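Local coordinates for protein putative RnfG subunit of electron transport complex (Thermotoga maritima, PDB 3DCZ) that probably serves as the FMN-carrying subunit of a membrane-bound complex that couples electron transfer to the translocation of ions across the membrane, at residues 100-105 with 196-201; 25-30 with 115-120; 57-62 with 70-75. All blocks are in the same frame, centred on the assembly; numbering follows the deposited sequence.

Interaction 1: 100-105 with 196-201; sequences VVACFI and NLMYRY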
loop_
_atom_site.group_PDB
_atom_site.type_symbol
_atom_site.label_atom_id
_atom_site.label_comp_id
_atom_site.label_asym_id
_atom_site.label_seq_id
_atom_site.Cartn_x
_atom_site.Cartn_y
_atom_site.Cartn_z
ATOM N N VAL A 100 0.971 -2.012 -7.924
ATOM C CA VAL A 100 1.384 -1.614 -6.581
ATOM C C VAL A 100 0.525 -2.410 -5.559
ATOM O O VAL A 100 -0.714 -2.332 -5.626
ATOM C CB VAL A 100 1.115 -0.109 -6.305
ATOM C CG1 VAL A 100 1.630 0.259 -4.895
ATOM C CG2 VAL A 100 1.769 0.775 -7.369
ATOM N N VAL A 101 1.171 -3.140 -4.641
ATOM C CA VAL A 101 0.485 -3.919 -3.585
ATOM C C VAL A 101 0.670 -3.113 -2.302
ATOM O O VAL A 101 1.744 -2.549 -2.066
ATOM C CB VAL A 101 1.115 -5.349 -3.426
ATOM C CG1 VAL A 101 0.431 -6.103 -2.296
ATOM C CG2 VAL A 101 1.015 -6.098 -4.800
ATOM N N ALA A 102 -0.361 -3.006 -1.498
ATOM C CA ALA A 102 -0.284 -2.233 -0.264
ATOM C C ALA A 102 -1.144 -2.843 0.813
ATOM O O ALA A 102 -2.148 -3.468 0.517
ATOM C CB ALA A 102 -0.665 -0.775 -0.496
ATOM N N CYS A 103 -0.732 -2.631 2.055
ATOM C CA CYS A 103 -1.439 -3.099 3.233
ATOM C C CYS A 103 -1.836 -1.874 4.064
ATOM O O CYS A 103 -1.010 -1.024 4.406
ATOM C CB CYS A 103 -0.545 -4.009 4.110
ATOM S SG CYS A 103 -1.331 -4.407 5.698
ATOM N N PHE A 104 -3.133 -1.794 4.365
ATOM C CA PHE A 104 -3.706 -0.767 5.207
ATOM C C PHE A 104 -4.241 -1.455 6.453
ATOM O O PHE A 104 -4.827 -2.523 6.382
ATOM C CB PHE A 104 -4.870 -0.051 4.511
ATOM C CG PHE A 104 -4.454 0.734 3.308
ATOM C CD1 PHE A 104 -4.307 0.134 2.053
ATOM C CD2 PHE A 104 -4.231 2.097 3.413
ATOM C CE1 PHE A 104 -3.870 0.871 0.944
ATOM C CE2 PHE A 104 -3.850 2.849 2.269
ATOM C CZ PHE A 104 -3.665 2.214 1.035
ATOM N N ILE A 105 -4.072 -0.813 7.582
ATOM C CA ILE A 105 -4.563 -1.339 8.845
ATOM C C ILE A 105 -5.591 -0.385 9.417
ATOM O O ILE A 105 -5.366 0.818 9.541
ATOM C CB ILE A 105 -3.415 -1.595 9.825
ATOM C CG1 ILE A 105 -2.500 -2.677 9.223
ATOM C CG2 ILE A 105 -3.944 -2.003 11.220
ATOM C CD1 ILE A 105 -1.163 -2.838 9.903
ATOM N N ASN A 196 -3.389 6.383 -3.112
ATOM C CA ASN A 196 -4.508 7.223 -2.794
ATOM C C ASN A 196 -5.842 6.610 -3.250
ATOM O O ASN A 196 -6.861 6.720 -2.580
ATOM C CB ASN A 196 -4.327 8.598 -3.419
ATOM C CG ASN A 196 -3.383 9.490 -2.645
ATOM O OD1 ASN A 196 -3.267 9.374 -1.409
ATOM N ND2 ASN A 196 -2.754 10.422 -3.348
ATOM N N LEU A 197 -5.849 5.979 -4.420
ATOM C CA LEU A 197 -7.053 5.314 -4.886
ATOM C C LEU A 197 -7.451 4.123 -4.038
ATOM O O LEU A 197 -8.646 3.888 -3.791
ATOM C CB LEU A 197 -6.907 4.908 -6.360
ATOM C CG LEU A 197 -6.849 6.064 -7.361
ATOM C CD1 LEU A 197 -6.587 5.494 -8.752
ATOM C CD2 LEU A 197 -8.141 6.845 -7.269
HETATM N N MSE A 198 -6.467 3.324 -3.630
HETATM C CA MSE A 198 -6.744 2.179 -2.782
HETATM C C MSE A 198 -7.365 2.630 -1.457
HETATM O O MSE A 198 -8.304 2.026 -0.959
HETATM C CB MSE A 198 -5.448 1.383 -2.555
HETATM C CG MSE A 198 -5.119 0.465 -3.699
HETATM SE SE MSE A 198 -3.435 -0.510 -3.270
HETATM C CE MSE A 198 -2.734 0.670 -4.257
ATOM N N TYR A 199 -6.838 3.724 -0.913
ATOM C CA TYR A 199 -7.404 4.311 0.308
ATOM C C TYR A 199 -8.843 4.780 0.084
ATOM O O TYR A 199 -9.729 4.488 0.898
ATOM C CB TYR A 199 -6.519 5.435 0.802
ATOM C CG TYR A 199 -7.067 6.153 2.009
ATOM C CD1 TYR A 199 -7.038 5.562 3.291
ATOM C CD2 TYR A 199 -7.595 7.438 1.892
ATOM C CE1 TYR A 199 -7.547 6.252 4.399
ATOM C CE2 TYR A 199 -8.103 8.107 3.000
ATOM C CZ TYR A 199 -8.065 7.507 4.243
ATOM O OH TYR A 199 -8.537 8.226 5.349
ATOM N N ARG A 200 -9.084 5.467 -1.036
ATOM C CA ARG A 200 -10.431 5.878 -1.376
ATOM C C ARG A 200 -11.375 4.700 -1.398
ATOM O O ARG A 200 -12.455 4.748 -0.832
ATOM C CB ARG A 200 -10.450 6.554 -2.711
ATOM C CG ARG A 200 -10.142 7.992 -2.650
ATOM C CD ARG A 200 -10.326 8.593 -4.041
ATOM N NE ARG A 200 -11.684 8.492 -4.575
ATOM C CZ ARG A 200 -12.043 8.869 -5.812
ATOM N NH1 ARG A 200 -11.139 9.299 -6.685
ATOM N NH2 ARG A 200 -13.285 8.801 -6.190
ATOM N N TYR A 201 -10.948 3.641 -2.058
ATOM C CA TYR A 201 -11.790 2.451 -2.173
ATOM C C TYR A 201 -12.078 1.839 -0.806
ATOM O O TYR A 201 -13.214 1.564 -0.492
ATOM C CB TYR A 201 -11.110 1.432 -3.109
ATOM C CG TYR A 201 -11.925 0.167 -3.242
ATOM C CD1 TYR A 201 -12.916 0.070 -4.209
ATOM C CD2 TYR A 201 -11.752 -0.899 -2.363
ATOM C CE1 TYR A 201 -13.709 -1.065 -4.335
ATOM C CE2 TYR A 201 -12.542 -2.055 -2.505
ATOM C CZ TYR A 201 -13.512 -2.114 -3.496
ATOM O OH TYR A 201 -14.298 -3.231 -3.657
#
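The carbonyl oxygen of Val100 meets the end of Met198, a selenomethionine. Met198 CE lies 3.9 Å from Val100 O, and the selenium is hardly farther. These are van der Waals contacts, and the polar bonding of the Val100 backbone runs to Gly89 on the neighbouring strand. The contact packs a helix on the face of an antiparallel sheet in the FMN-binding domain of the RnfG family. The axes of strand 100-105 and helix 196-201 pass 10.0 Å apart and cross at -45°.

The strand alternates. Val100, Ala102 and Phe104 point to the helix, while Val101 and Cys103 point to the other face, where helix 22-31 packs. Met198 does most of the filling from the helix side. Its chain runs straight through chi2 and then bends at chi3, -99°, which turns CE back toward Val100. Met198 SE sits on Ala102 CB at 3.9 Å. The same side chain also touches Leu87 of strand 83-90.

Phe104 reaches the next part of the helix. Its CG is anti to the carbonyl carbon, chi1 -66°, and the outer end of the ring meets the helix at two successive residues. Phe104 CE1 is 3.9 Å from Met198 CB, and CZ is nearly as close to the backbone N of Tyr199. Tyr199 CG stands beside its carbonyl carbon, and its side chain crosses that of Phe104 at about a right angle.

Outside the contact, Asn196 OD1 accepts a bond from Leu153 N, and Tyr201 packs on strand 59-64. Helix 188-206 begins shortly after Thr185, the predicted site of FMN attachment, which is not modelled. At the Tyr199 end the contact is made by Phe104 CE2 on Tyr199 CB, 4.0 Å apart.

Interaction 2: 25-30 with 115-120; sequences LSAIKF and SVRVID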
loop_
_atom_site.group_PDB
_atom_site.type_symbol
_atom_site.label_atom_id
_atom_site.label_comp_id
_atom_site.label_asym_id
_atom_site.label_seq_id
_atom_site.Cartn_x
_atom_site.Cartn_y
_atom_site.Cartn_z
ATOM N N LEU A 25 2.355 -13.328 -4.281
ATOM C CA LEU A 25 2.355 -13.864 -2.932
ATOM C C LEU A 25 3.499 -13.276 -2.107
ATOM O O LEU A 25 3.324 -12.930 -0.933
ATOM C CB LEU A 25 2.402 -15.404 -2.953
ATOM C CG LEU A 25 2.292 -16.079 -1.602
ATOM C CD1 LEU A 25 0.988 -15.709 -0.895
ATOM C CD2 LEU A 25 2.372 -17.620 -1.802
ATOM N N SER A 26 4.662 -13.129 -2.720
ATOM C CA SER A 26 5.812 -12.526 -2.048
ATOM C C SER A 26 5.493 -11.086 -1.609
ATOM O O SER A 26 5.809 -10.664 -0.487
ATOM C CB SER A 26 7.017 -12.536 -2.987
ATOM O OG SER A 26 8.084 -11.776 -2.458
ATOM N N ALA A 27 4.862 -10.320 -2.500
ATOM C CA ALA A 27 4.455 -8.943 -2.201
ATOM C C ALA A 27 3.453 -8.861 -1.068
ATOM O O ALA A 27 3.541 -7.973 -0.211
ATOM C CB ALA A 27 3.906 -8.218 -3.464
ATOM N N ILE A 28 2.459 -9.756 -1.078
ATOM C CA ILE A 28 1.444 -9.726 -0.037
ATOM C C ILE A 28 2.092 -10.060 1.310
ATOM O O ILE A 28 1.802 -9.418 2.324
ATOM C CB ILE A 28 0.324 -10.702 -0.371
ATOM C CG1 ILE A 28 -0.392 -10.202 -1.616
ATOM C CG2 ILE A 28 -0.662 -10.880 0.841
ATOM C CD1 ILE A 28 -1.463 -11.200 -2.185
ATOM N N LYS A 29 2.976 -11.040 1.320
ATOM C CA LYS A 29 3.727 -11.381 2.543
ATOM C C LYS A 29 4.543 -10.176 3.015
ATOM O O LYS A 29 4.522 -9.824 4.210
ATOM C CB LYS A 29 4.669 -12.569 2.292
ATOM C CG LYS A 29 3.976 -13.899 2.147
ATOM C CD LYS A 29 4.955 -15.008 1.761
ATOM C CE LYS A 29 4.288 -16.342 1.727
ATOM N NZ LYS A 29 5.326 -17.374 1.507
ATOM N N PHE A 30 5.227 -9.509 2.081
ATOM C CA PHE A 30 6.065 -8.373 2.462
ATOM C C PHE A 30 5.266 -7.263 3.143
ATOM O O PHE A 30 5.671 -6.744 4.204
ATOM C CB PHE A 30 6.780 -7.774 1.257
ATOM C CG PHE A 30 7.585 -6.569 1.618
ATOM C CD1 PHE A 30 8.849 -6.703 2.154
ATOM C CD2 PHE A 30 7.070 -5.288 1.454
ATOM C CE1 PHE A 30 9.565 -5.619 2.510
ATOM C CE2 PHE A 30 7.758 -4.188 1.859
ATOM C CZ PHE A 30 9.053 -4.348 2.358
ATOM N N SER A 115 2.461 -0.732 4.626
ATOM C CA SER A 115 3.552 -1.109 3.741
ATOM C C SER A 115 3.116 -1.180 2.315
ATOM O O SER A 115 1.940 -1.248 2.018
ATOM C CB SER A 115 4.174 -2.432 4.187
ATOM O OG SER A 115 5.281 -2.847 3.426
ATOM N N VAL A 116 4.085 -1.126 1.435
ATOM C CA VAL A 116 3.867 -1.054 -0.001
ATOM C C VAL A 116 4.935 -1.874 -0.693
ATOM O O VAL A 116 6.098 -1.870 -0.251
ATOM C CB VAL A 116 4.042 0.425 -0.502
ATOM C CG1 VAL A 116 3.835 0.523 -1.990
ATOM C CG2 VAL A 116 3.141 1.365 0.268
ATOM N N ARG A 117 4.566 -2.538 -1.790
ATOM C CA ARG A 117 5.542 -3.214 -2.655
ATOM C C ARG A 117 5.102 -3.008 -4.090
ATOM O O ARG A 117 3.999 -3.408 -4.447
ATOM C CB ARG A 117 5.598 -4.711 -2.343
ATOM C CG ARG A 117 6.461 -5.526 -3.310
ATOM C CD ARG A 117 7.932 -5.403 -2.990
ATOM N NE ARG A 117 8.418 -6.595 -2.283
ATOM C CZ ARG A 117 9.419 -6.613 -1.408
ATOM N NH1 ARG A 117 10.062 -5.495 -1.059
ATOM N NH2 ARG A 117 9.754 -7.772 -0.841
ATOM N N VAL A 118 5.969 -2.422 -4.898
ATOM C CA VAL A 118 5.690 -2.186 -6.300
ATOM C C VAL A 118 6.249 -3.387 -7.032
ATOM O O VAL A 118 7.439 -3.720 -6.867
ATOM C CB VAL A 118 6.367 -0.849 -6.775
ATOM C CG1 VAL A 118 6.007 -0.579 -8.205
ATOM C CG2 VAL A 118 5.921 0.316 -5.893
ATOM N N ILE A 119 5.412 -4.061 -7.823
ATOM C CA ILE A 119 5.858 -5.213 -8.626
ATOM C C ILE A 119 5.965 -4.775 -10.078
ATOM O O ILE A 119 5.016 -4.315 -10.683
ATOM C CB ILE A 119 4.898 -6.427 -8.570
ATOM C CG1 ILE A 119 4.608 -6.876 -7.142
ATOM C CG2 ILE A 119 5.519 -7.600 -9.293
ATOM C CD1 ILE A 119 3.401 -7.773 -7.063
ATOM N N ASP A 120 7.161 -4.882 -10.634
ATOM C CA ASP A 120 7.357 -4.542 -12.026
ATOM C C ASP A 120 7.530 -5.824 -12.792
ATOM O O ASP A 120 8.572 -6.467 -12.705
ATOM C CB ASP A 120 8.590 -3.660 -12.174
ATOM C CG ASP A 120 8.884 -3.315 -13.607
ATOM O OD1 ASP A 120 8.221 -3.871 -14.522
ATOM O OD2 ASP A 120 9.799 -2.491 -13.821
HETATM O O HOH W 1 8.315 -9.146 -2.828
HETATM O O HOH W 2 6.651 -4.384 5.319
#
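Arg117 leaves strand 115-120 and lays its guanidinium on the ring of Phe30, in a cation-pi stack. The contact packs helix 22-31 on the edge strand of the antiparallel sheet, and the two segments run nearly antiparallel. Arg117 and Ser26 each have a second conformer, so the stack and the water bridge between them hold for one conformer only.

Arg117 CB is in loose contact with both Ala27 CB and Phe30 CD2. Arg117 CG is anti to the backbone N, chi1 173°, and rests on Ala27 CB at 3.7 Å. The chain then bends at chi2 and again at chi3, which turns the head toward Phe30. Arg117 NE donates to a water at 2.6 Å, and Ser26 OG is hydrogen-bonded to the same water. Arg117 CZ stands 3.8 Å from the centroid of the Phe30 ring. The two planes are only 22° apart. Arg117 NH1 lies over the ring centre, and Arg117 NH2 comes to 3.3 Å from Phe30 CD1. The pi electrons of the ring face would be expected to stabilise the positive charge.

A second water covers part of the opposite ring face. It donates to Phe30 O and accepts from Ser115 OG, so it joins helix and strand. Ser115 OG also comes obliquely to Phe30 CE2, at 3.2 Å, and Val116 O sits at the ring edge.

Outside the contact, Phe30 also touches Arg139, and Lys29 forms salt bridges with Glu44 and Glu48 of helix 44-54. Past Arg117, Ile119 CD1 packs on Ala27 CB at 3.7 Å.

Interaction 3: 57-62 with 70-75; sequences ETVVLK and LGPLYE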
loop_
_atom_site.group_PDB
_atom_site.type_symbol
_atom_site.label_atom_id
_atom_site.label_comp_id
_atom_site.label_asym_id
_atom_site.label_seq_id
_atom_site.Cartn_x
_atom_site.Cartn_y
_atom_site.Cartn_z
ATOM N N GLU A 57 -6.119 -14.923 -8.141
ATOM C CA GLU A 57 -6.334 -14.110 -9.321
ATOM C C GLU A 57 -6.268 -12.627 -8.988
ATOM O O GLU A 57 -6.387 -12.240 -7.830
ATOM C CB GLU A 57 -7.702 -14.408 -9.930
ATOM C CG GLU A 57 -8.893 -13.720 -9.265
ATOM C CD GLU A 57 -9.467 -14.398 -8.042
ATOM O OE1 GLU A 57 -8.997 -15.468 -7.644
ATOM O OE2 GLU A 57 -10.446 -13.833 -7.509
ATOM N N THR A 58 -6.031 -11.827 -10.015
ATOM C CA THR A 58 -6.162 -10.364 -9.903
ATOM C C THR A 58 -7.310 -9.940 -10.796
ATOM O O THR A 58 -7.313 -10.250 -11.979
ATOM C CB THR A 58 -4.854 -9.628 -10.247
ATOM O OG1 THR A 58 -3.854 -9.994 -9.277
ATOM C CG2 THR A 58 -5.025 -8.117 -10.230
ATOM N N VAL A 59 -8.270 -9.252 -10.177
ATOM C CA VAL A 59 -9.473 -8.759 -10.834
ATOM C C VAL A 59 -9.651 -7.266 -10.552
ATOM O O VAL A 59 -9.186 -6.768 -9.540
ATOM C CB VAL A 59 -10.708 -9.532 -10.351
ATOM C CG1 VAL A 59 -10.636 -10.957 -10.836
ATOM C CG2 VAL A 59 -10.808 -9.480 -8.813
ATOM N N VAL A 60 -10.291 -6.547 -11.468
ATOM C CA VAL A 60 -10.616 -5.137 -11.196
ATOM C C VAL A 60 -11.754 -5.039 -10.170
ATOM O O VAL A 60 -12.858 -5.612 -10.365
ATOM C CB VAL A 60 -11.019 -4.390 -12.455
ATOM C CG1 VAL A 60 -11.502 -2.952 -12.108
ATOM C CG2 VAL A 60 -9.853 -4.386 -13.478
ATOM N N LEU A 61 -11.488 -4.274 -9.120
ATOM C CA LEU A 61 -12.565 -3.889 -8.171
ATOM C C LEU A 61 -13.280 -2.611 -8.531
ATOM O O LEU A 61 -14.515 -2.555 -8.501
ATOM C CB LEU A 61 -12.025 -3.755 -6.762
ATOM C CG LEU A 61 -11.608 -5.035 -6.081
ATOM C CD1 LEU A 61 -10.833 -4.669 -4.764
ATOM C CD2 LEU A 61 -12.764 -5.959 -5.841
ATOM N N LYS A 62 -12.528 -1.585 -8.910
ATOM C CA LYS A 62 -13.125 -0.302 -9.296
ATOM C C LYS A 62 -12.174 0.488 -10.168
ATOM O O LYS A 62 -10.955 0.533 -9.896
ATOM C CB LYS A 62 -13.488 0.538 -8.081
ATOM C CG LYS A 62 -14.243 1.810 -8.444
ATOM C CD LYS A 62 -15.083 2.286 -7.259
ATOM C CE LYS A 62 -15.827 3.590 -7.593
ATOM N NZ LYS A 62 -16.848 3.904 -6.539
ATOM N N LEU A 70 -7.431 -2.923 -7.768
ATOM C CA LEU A 70 -7.427 -4.328 -8.129
ATOM C C LEU A 70 -7.631 -5.203 -6.919
ATOM O O LEU A 70 -7.056 -4.961 -5.857
ATOM C CB LEU A 70 -6.101 -4.643 -8.785
ATOM C CG LEU A 70 -5.756 -3.821 -10.015
ATOM C CD1 LEU A 70 -4.278 -4.005 -10.411
ATOM C CD2 LEU A 70 -6.634 -4.257 -11.183
ATOM N N GLY A 71 -8.442 -6.236 -7.080
ATOM C CA GLY A 71 -8.713 -7.166 -5.978
ATOM C C GLY A 71 -8.242 -8.563 -6.335
ATOM O O GLY A 71 -7.518 -8.767 -7.304
ATOM N N PRO A 72 -8.654 -9.555 -5.544
ATOM C CA PRO A 72 -9.526 -9.436 -4.399
ATOM C C PRO A 72 -9.021 -8.555 -3.285
ATOM O O PRO A 72 -7.823 -8.317 -3.153
ATOM C CB PRO A 72 -9.570 -10.891 -3.853
ATOM C CG PRO A 72 -9.187 -11.732 -4.946
ATOM C CD PRO A 72 -8.246 -10.950 -5.796
ATOM N N LEU A 73 -9.964 -8.091 -2.467
ATOM C CA LEU A 73 -9.626 -7.435 -1.214
ATOM C C LEU A 73 -9.253 -8.579 -0.262
ATOM O O LEU A 73 -10.117 -9.362 0.132
ATOM C CB LEU A 73 -10.857 -6.682 -0.700
ATOM C CG LEU A 73 -10.660 -6.002 0.641
ATOM C CD1 LEU A 73 -9.505 -5.013 0.603
ATOM C CD2 LEU A 73 -11.942 -5.326 1.069
ATOM N N TYR A 74 -7.991 -8.698 0.111
ATOM C CA TYR A 74 -7.563 -9.715 1.064
ATOM C C TYR A 74 -7.650 -9.142 2.475
ATOM O O TYR A 74 -7.145 -8.041 2.732
ATOM C CB TYR A 74 -6.112 -10.126 0.803
ATOM C CG TYR A 74 -5.912 -10.716 -0.564
ATOM C CD1 TYR A 74 -6.295 -12.018 -0.853
ATOM C CD2 TYR A 74 -5.338 -9.970 -1.572
ATOM C CE1 TYR A 74 -6.091 -12.570 -2.128
ATOM C CE2 TYR A 74 -5.140 -10.497 -2.845
ATOM C CZ TYR A 74 -5.506 -11.800 -3.124
ATOM O OH TYR A 74 -5.345 -12.376 -4.397
ATOM N N GLU A 75 -8.282 -9.891 3.374
ATOM C CA GLU A 75 -8.489 -9.478 4.752
ATOM C C GLU A 75 -7.710 -10.337 5.712
ATOM O O GLU A 75 -7.637 -11.563 5.537
ATOM C CB GLU A 75 -9.934 -9.667 5.115
ATOM C CG GLU A 75 -10.901 -8.849 4.277
ATOM C CD GLU A 75 -12.317 -8.988 4.779
ATOM O OE1 GLU A 75 -12.665 -8.255 5.719
ATOM O OE2 GLU A 75 -13.068 -9.838 4.281
#
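Glu57 leads into the first strand of a beta hairpin, 59-64 with 67-77, and meets Pro72 on the second. Glu57 O is 3.0 Å from Pro72 CD, a tight approach. Glu57 CG sits between the backbone N and the carbonyl carbon (chi1 81°), and a second bend at chi2 carries Glu57 OE2 to 3.5 Å from Pro72 CG.

Thr58 turns its CA to Gly71 O, 3.3 Å away, in a CA-H...O contact. Its CG2 touches Leu70 CB, while OG1 is bonded to Lys24 NZ. Tyr74 OH binds that same lysine and Gly55 O. Both residues thus link this end of the hairpin to the N-terminal part of the chain.

Val59 and Gly71 are an antiparallel hydrogen-bonded pair. Val59 N donates to Gly71 O at 3.0 Å. In return Gly71 N donates to Val59 O at 2.6 Å. Val59 is modelled in two conformers, so the exact shortness of this second bond is doubtful. In one conformer Val59 CG2 lies against the carbonyl carbon of Gly71.

Val60 faces Leu70 in the next, non-hydrogen-bonded pair. The two side chains diverge, yet Val60 CG2 still touches Leu70 CD2 at 4.0 Å.

Leu61 reaches back over Gly71, on the side where a side chain would stand. The glycine lets it lie close there. Leu61 and Lys62 both face Val69, which makes a classic beta bulge. Lys62 NZ forms a salt bridge with Glu204 of helix 188-206.

The second strand turns a corner at Gly71, next to the cis peptide before Pro72. It therefore swings away from the first strand. At the corner Leu61 CD1 presses on Gly71 CA at 3.5 Å.

How the interactions relate
The chain opens interaction 2 with helix 22-31. Before that loop closes, interaction 3 forms locally, joining strands 59-64 and 67-77 as a hairpin; it is nested inside. Strand 98-107 then opens interaction 1, and strand 110-120 closes interaction 2. The C-terminal helix 188-206 closes interaction 1 last, so interactions 1 and 2 cross, while 3 and 1 follow in series. All three reach one antiparallel sheet. Val101 O and Arg117 N, probably hydrogen-bonded, join interactions 1 and 2 strand to strand. Tyr201 of interaction 1 packs on Leu61 and Lys62 of interaction 3. Ile28 of interaction 2 packs on Tyr74 of interaction 3. The sheet is thus held between the N-terminal and C-terminal helices.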